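Local coordinates for protein deoxyribodipyrimidine photo-lyase (PDB 3UMV) that uses light energy and a bound FAD to split UV-induced cyclobutane pyrimidine dimers in DNA back into separate pyrimidines, at residues A[125-137]-A[154-168]. Residues are numbered along the deposited sequence; the frame is centred on the assembly and turned at random. Where two conformers were deposited one is given.
Unlike the reference sequence in segment 125-137: Gln126 (reference Arg).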
loop_
_atom_site.group_PDB
_atom_site.type_symbol
_atom_site.label_atom_id
_atom_site.label_comp_id
_atom_site.label_asym_id
_atom_site.label_seq_id
_atom_site.Cartn_x
_atom_site.Cartn_y
_atom_site.Cartn_z
ATOM N N VAL A 125 18.855 7.735 -17.246
ATOM C CA VAL A 125 18.213 7.643 -18.547
ATOM C C VAL A 125 19.051 8.349 -19.617
ATOM O O VAL A 125 19.176 7.861 -20.749
ATOM C CB VAL A 125 16.769 8.216 -18.499
ATOM C CG1 VAL A 125 16.255 8.512 -19.900
ATOM C CG2 VAL A 125 15.836 7.256 -17.766
ATOM N N GLN A 126 19.654 9.479 -19.251
ATOM C CA GLN A 126 20.473 10.242 -20.198
ATOM C C GLN A 126 21.851 9.630 -20.455
ATOM O O GLN A 126 22.322 9.644 -21.590
ATOM C CB GLN A 126 20.591 11.706 -19.764
ATOM C CG GLN A 126 19.289 12.466 -19.932
ATOM C CD GLN A 126 19.349 13.874 -19.386
ATOM O OE1 GLN A 126 18.843 14.147 -18.296
ATOM N NE2 GLN A 126 19.949 14.783 -20.147
ATOM N N ARG A 127 22.487 9.087 -19.417
ATOM C CA ARG A 127 23.786 8.426 -19.583
ATOM C C ARG A 127 23.655 7.227 -20.527
ATOM O O ARG A 127 24.529 6.977 -21.359
ATOM C CB ARG A 127 24.351 7.947 -18.242
ATOM C CG ARG A 127 24.858 9.043 -17.324
ATOM C CD ARG A 127 25.786 8.473 -16.244
ATOM N NE ARG A 127 25.134 7.462 -15.411
ATOM C CZ ARG A 127 24.382 7.747 -14.355
ATOM N NH1 ARG A 127 23.824 6.774 -13.639
ATOM N NH2 ARG A 127 24.177 9.012 -14.018
ATOM N N LEU A 128 22.556 6.491 -20.387
ATOM C CA LEU A 128 22.336 5.267 -21.149
ATOM C C LEU A 128 21.842 5.554 -22.554
ATOM O O LEU A 128 21.800 4.658 -23.397
ATOM C CB LEU A 128 21.284 4.400 -20.450
ATOM C CG LEU A 128 21.571 3.803 -19.087
ATOM C CD1 LEU A 128 20.335 3.025 -18.592
ATOM C CD2 LEU A 128 22.801 2.920 -19.134
ATOM N N GLY A 129 21.436 6.795 -22.798
ATOM C CA GLY A 129 20.757 7.124 -24.033
ATOM C C GLY A 129 19.484 6.311 -24.192
ATOM O O GLY A 129 19.235 5.751 -25.258
ATOM N N ALA A 130 18.682 6.257 -23.129
ATOM C CA ALA A 130 17.456 5.460 -23.114
ATOM C C ALA A 130 16.422 5.996 -24.100
ATOM O O ALA A 130 16.324 7.203 -24.327
ATOM C CB ALA A 130 16.863 5.389 -21.693
ATOM N N SER A 131 15.664 5.085 -24.694
ATOM C CA SER A 131 14.593 5.458 -25.606
ATOM C C SER A 131 13.312 5.695 -24.823
ATOM O O SER A 131 12.556 6.619 -25.112
ATOM C CB SER A 131 14.364 4.346 -26.622
ATOM O OG SER A 131 14.013 3.144 -25.961
ATOM N N THR A 132 13.069 4.848 -23.828
ATOM C CA THR A 132 11.841 4.940 -23.049
ATOM C C THR A 132 12.068 4.744 -21.553
ATOM O O THR A 132 12.820 3.867 -21.143
ATOM C CB THR A 132 10.795 3.915 -23.535
ATOM O OG1 THR A 132 10.640 4.031 -24.957
ATOM C CG2 THR A 132 9.440 4.157 -22.862
ATOM N N LEU A 133 11.407 5.575 -20.753
ATOM C CA LEU A 133 11.307 5.361 -19.317
ATOM C C LEU A 133 9.895 4.882 -19.006
ATOM O O LEU A 133 8.926 5.510 -19.420
ATOM C CB LEU A 133 11.577 6.671 -18.569
ATOM C CG LEU A 133 11.312 6.684 -17.058
ATOM C CD1 LEU A 133 12.330 5.840 -16.326
ATOM C CD2 LEU A 133 11.331 8.114 -16.529
ATOM N N VAL A 134 9.776 3.769 -18.289
ATOM C CA VAL A 134 8.468 3.278 -17.863
ATOM C C VAL A 134 8.355 3.414 -16.356
ATOM O O VAL A 134 9.214 2.947 -15.630
ATOM C CB VAL A 134 8.266 1.798 -18.234
ATOM C CG1 VAL A 134 6.885 1.314 -17.748
ATOM C CG2 VAL A 134 8.448 1.605 -19.743
ATOM N N ALA A 135 7.297 4.055 -15.875
ATOM C CA ALA A 135 7.089 4.124 -14.426
ATOM C C ALA A 135 5.850 3.335 -14.027
ATOM O O ALA A 135 4.966 3.130 -14.852
ATOM C CB ALA A 135 6.973 5.572 -13.962
ATOM N N ASP A 136 5.796 2.886 -12.776
ATOM C CA ASP A 136 4.570 2.319 -12.229
ATOM C C ASP A 136 3.721 3.424 -11.586
ATOM O O ASP A 136 4.047 4.613 -11.699
ATOM C CB ASP A 136 4.814 1.083 -11.309
ATOM C CG ASP A 136 5.830 1.348 -10.174
ATOM O OD1 ASP A 136 6.609 0.420 -9.829
ATOM O OD2 ASP A 136 5.819 2.454 -9.591
ATOM N N PHE A 137 2.606 3.046 -10.974
ATOM C CA PHE A 137 1.618 4.028 -10.531
ATOM C C PHE A 137 1.303 4.019 -9.050
ATOM O O PHE A 137 1.050 2.966 -8.461
ATOM C CB PHE A 137 0.280 3.855 -11.270
ATOM C CG PHE A 137 -0.838 4.638 -10.641
ATOM C CD1 PHE A 137 -1.718 4.027 -9.761
ATOM C CD2 PHE A 137 -0.966 6.001 -10.876
ATOM C CE1 PHE A 137 -2.745 4.762 -9.150
ATOM C CE2 PHE A 137 -1.975 6.746 -10.269
ATOM C CZ PHE A 137 -2.866 6.116 -9.393
ATOM N N LEU A 154 13.242 15.395 -17.948
ATOM C CA LEU A 154 13.432 14.768 -19.253
ATOM C C LEU A 154 12.869 15.608 -20.395
ATOM O O LEU A 154 13.447 15.651 -21.478
ATOM C CB LEU A 154 12.794 13.380 -19.279
ATOM C CG LEU A 154 13.535 12.362 -18.426
ATOM C CD1 LEU A 154 12.853 10.995 -18.518
ATOM C CD2 LEU A 154 14.999 12.283 -18.859
ATOM N N ARG A 155 11.732 16.252 -20.172
ATOM C CA ARG A 155 11.137 17.065 -21.228
ATOM C C ARG A 155 12.116 18.151 -21.680
ATOM O O ARG A 155 12.239 18.451 -22.874
ATOM C CB ARG A 155 9.838 17.712 -20.753
ATOM C CG ARG A 155 9.128 18.529 -21.822
ATOM C CD ARG A 155 8.799 17.679 -23.039
ATOM N NE ARG A 155 7.972 18.398 -24.006
ATOM C CZ ARG A 155 6.643 18.363 -24.024
ATOM N NH1 ARG A 155 5.983 17.638 -23.128
ATOM N NH2 ARG A 155 5.973 19.050 -24.941
ATOM N N ARG A 156 12.814 18.727 -20.713
ATOM C CA ARG A 156 13.699 19.855 -20.969
ATOM C C ARG A 156 15.071 19.439 -21.505
ATOM O O ARG A 156 15.647 20.136 -22.343
ATOM C CB ARG A 156 13.827 20.698 -19.699
ATOM C CG ARG A 156 15.211 21.255 -19.424
ATOM C CD ARG A 156 15.229 22.065 -18.130
ATOM N NE ARG A 156 14.712 21.308 -16.990
ATOM C CZ ARG A 156 13.443 21.328 -16.589
ATOM N NH1 ARG A 156 13.059 20.610 -15.540
ATOM N NH2 ARG A 156 12.552 22.067 -17.240
ATOM N N GLU A 157 15.584 18.305 -21.037
ATOM C CA GLU A 157 16.942 17.880 -21.371
ATOM C C GLU A 157 17.019 16.727 -22.370
ATOM O O GLU A 157 18.060 16.512 -22.996
ATOM C CB GLU A 157 17.717 17.518 -20.102
ATOM C CG GLU A 157 17.844 18.665 -19.117
ATOM C CD GLU A 157 18.537 19.878 -19.720
ATOM O OE1 GLU A 157 19.269 19.714 -20.723
ATOM O OE2 GLU A 157 18.347 20.995 -19.189
ATOM N N ALA A 158 15.926 15.985 -22.516
ATOM C CA ALA A 158 15.887 14.860 -23.444
ATOM C C ALA A 158 14.475 14.614 -23.980
ATOM O O ALA A 158 13.886 13.559 -23.728
ATOM C CB ALA A 158 16.426 13.607 -22.771
ATOM N N PRO A 159 13.936 15.582 -24.745
ATOM C CA PRO A 159 12.548 15.508 -25.221
ATOM C C PRO A 159 12.284 14.303 -26.127
ATOM O O PRO A 159 11.127 13.943 -26.368
ATOM C CB PRO A 159 12.375 16.819 -25.996
ATOM C CG PRO A 159 13.756 17.187 -26.424
ATOM C CD PRO A 159 14.642 16.758 -25.286
ATOM N N GLY A 160 13.348 13.678 -26.616
ATOM C CA GLY A 160 13.203 12.512 -27.468
ATOM C C GLY A 160 12.864 11.263 -26.671
ATOM O O GLY A 160 12.421 10.261 -27.233
ATOM N N VAL A 161 13.079 11.319 -25.359
ATOM C CA VAL A 161 12.810 10.159 -24.510
ATOM C C VAL A 161 11.329 10.029 -24.229
ATOM O O VAL A 161 10.678 10.982 -23.796
ATOM C CB VAL A 161 13.524 10.223 -23.155
ATOM C CG1 VAL A 161 13.036 9.055 -22.266
ATOM C CG2 VAL A 161 15.035 10.191 -23.332
ATOM N N ALA A 162 10.806 8.832 -24.461
ATOM C CA ALA A 162 9.405 8.558 -24.212
ATOM C C ALA A 162 9.216 8.227 -22.734
ATOM O O ALA A 162 10.084 7.618 -22.109
ATOM C CB ALA A 162 8.937 7.402 -25.079
ATOM N N VAL A 163 8.094 8.649 -22.171
ATOM C CA VAL A 163 7.775 8.278 -20.791
ATOM C C VAL A 163 6.385 7.652 -20.735
ATOM O O VAL A 163 5.397 8.276 -21.148
ATOM C CB VAL A 163 7.841 9.480 -19.818
ATOM C CG1 VAL A 163 7.624 8.990 -18.392
ATOM C CG2 VAL A 163 9.169 10.222 -19.943
ATOM N N HIS A 164 6.304 6.419 -20.229
ATOM C CA HIS A 164 5.026 5.727 -20.096
ATOM C C HIS A 164 4.817 5.409 -18.627
ATOM O O HIS A 164 5.781 5.111 -17.916
ATOM C CB HIS A 164 5.014 4.392 -20.845
ATOM C CG HIS A 164 5.148 4.513 -22.333
ATOM N ND1 HIS A 164 5.033 3.427 -23.172
ATOM C CD2 HIS A 164 5.387 5.581 -23.133
ATOM C CE1 HIS A 164 5.196 3.814 -24.426
ATOM N NE2 HIS A 164 5.424 5.117 -24.430
ATOM N N GLN A 165 3.571 5.478 -18.178
ATOM C CA GLN A 165 3.219 4.996 -16.838
ATOM C C GLN A 165 2.237 3.838 -16.940
ATOM O O GLN A 165 1.279 3.878 -17.705
ATOM C CB GLN A 165 2.586 6.107 -16.015
ATOM C CG GLN A 165 2.151 5.657 -14.622
ATOM C CD GLN A 165 1.651 6.813 -13.803
ATOM O OE1 GLN A 165 0.811 7.587 -14.254
ATOM N NE2 GLN A 165 2.171 6.945 -12.600
ATOM N N VAL A 166 2.473 2.800 -16.153
ATOM C CA VAL A 166 1.638 1.618 -16.204
ATOM C C VAL A 166 1.058 1.399 -14.815
ATOM O O VAL A 166 1.790 1.450 -13.832
ATOM C CB VAL A 166 2.471 0.380 -16.629
ATOM C CG1 VAL A 166 1.605 -0.888 -16.585
ATOM C CG2 VAL A 166 3.043 0.582 -18.027
ATOM N N ASP A 167 -0.256 1.204 -14.720
ATOM C CA ASP A 167 -0.821 0.769 -13.451
ATOM C C ASP A 167 -0.554 -0.716 -13.287
ATOM O O ASP A 167 -1.202 -1.562 -13.927
ATOM C CB ASP A 167 -2.316 1.067 -13.371
ATOM C CG ASP A 167 -2.891 0.803 -11.981
ATOM O OD1 ASP A 167 -2.260 0.086 -11.185
ATOM O OD2 ASP A 167 -3.997 1.304 -11.701
ATOM N N ALA A 168 0.426 -1.023 -12.442
ATOM C CA ALA A 168 0.814 -2.396 -12.157
ATOM C C ALA A 168 0.231 -2.877 -10.835
ATOM O O ALA A 168 0.408 -4.037 -10.468
ATOM C CB ALA A 168 2.345 -2.523 -12.122
HETATM O O HOH W 1 1.543 0.504 -10.049
#
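Gln165 reaches across to Asp136 and Phe137 because its CG stands anti to the backbone N (chi1 178°) and the chain stays extended beyond it. NE2 then donates to Asp136 O at 3.1 Å; the bond is straight at the hydrogen (169°), and the acceptor lies close to the amide plane, although the donor sits well above the carbonyl plane of Asp136. The same nitrogen meets the edge of the Phe137 ring, 3.7 Å from CD2, while OE1 accepts a hydrogen bond from Arg27 NH2. With the amide cut back to an alanine, Asp136 O is likely to lose this side-chain donor and Arg27 its amide acceptor, and a gap would probably open beside the edge of the Phe137 ring.

Thr132 CG2, likewise anti to its own backbone N, lies over a face of the His164 ring, 4.3 Å from the centroid and 6° off the normal, a CH-pi contact. Five backbone hydrogen bonds run between strands 132-135 and 162-166 and their ends, from Ala162 N to Ser131 O (2.9 Å) through Val166 N to Ala135 O (2.8 Å), the ladder of a parallel pair. Near the preceding helix ends, Leu133 CD2 packs on Leu154 CD1 at 3.8 Å, and Val125 CG1 meets Val161 CG2 at 4.0 Å. A Schellman motif with Gly129 at C-prime ends helix 120-127, its Gly129 N to Gln126 O bond being weak.

Together these strands and helix 141-157 form a beta-alpha-beta unit of the photolyase alpha/beta domain. Leu133, Ala135, Val163 and Gln165 face that helix, whereas Thr132, His164 and Val166 touch helix 54-66; strand 40-44 flanks 132-135, and strand 26-28 runs antiparallel beside 162-166.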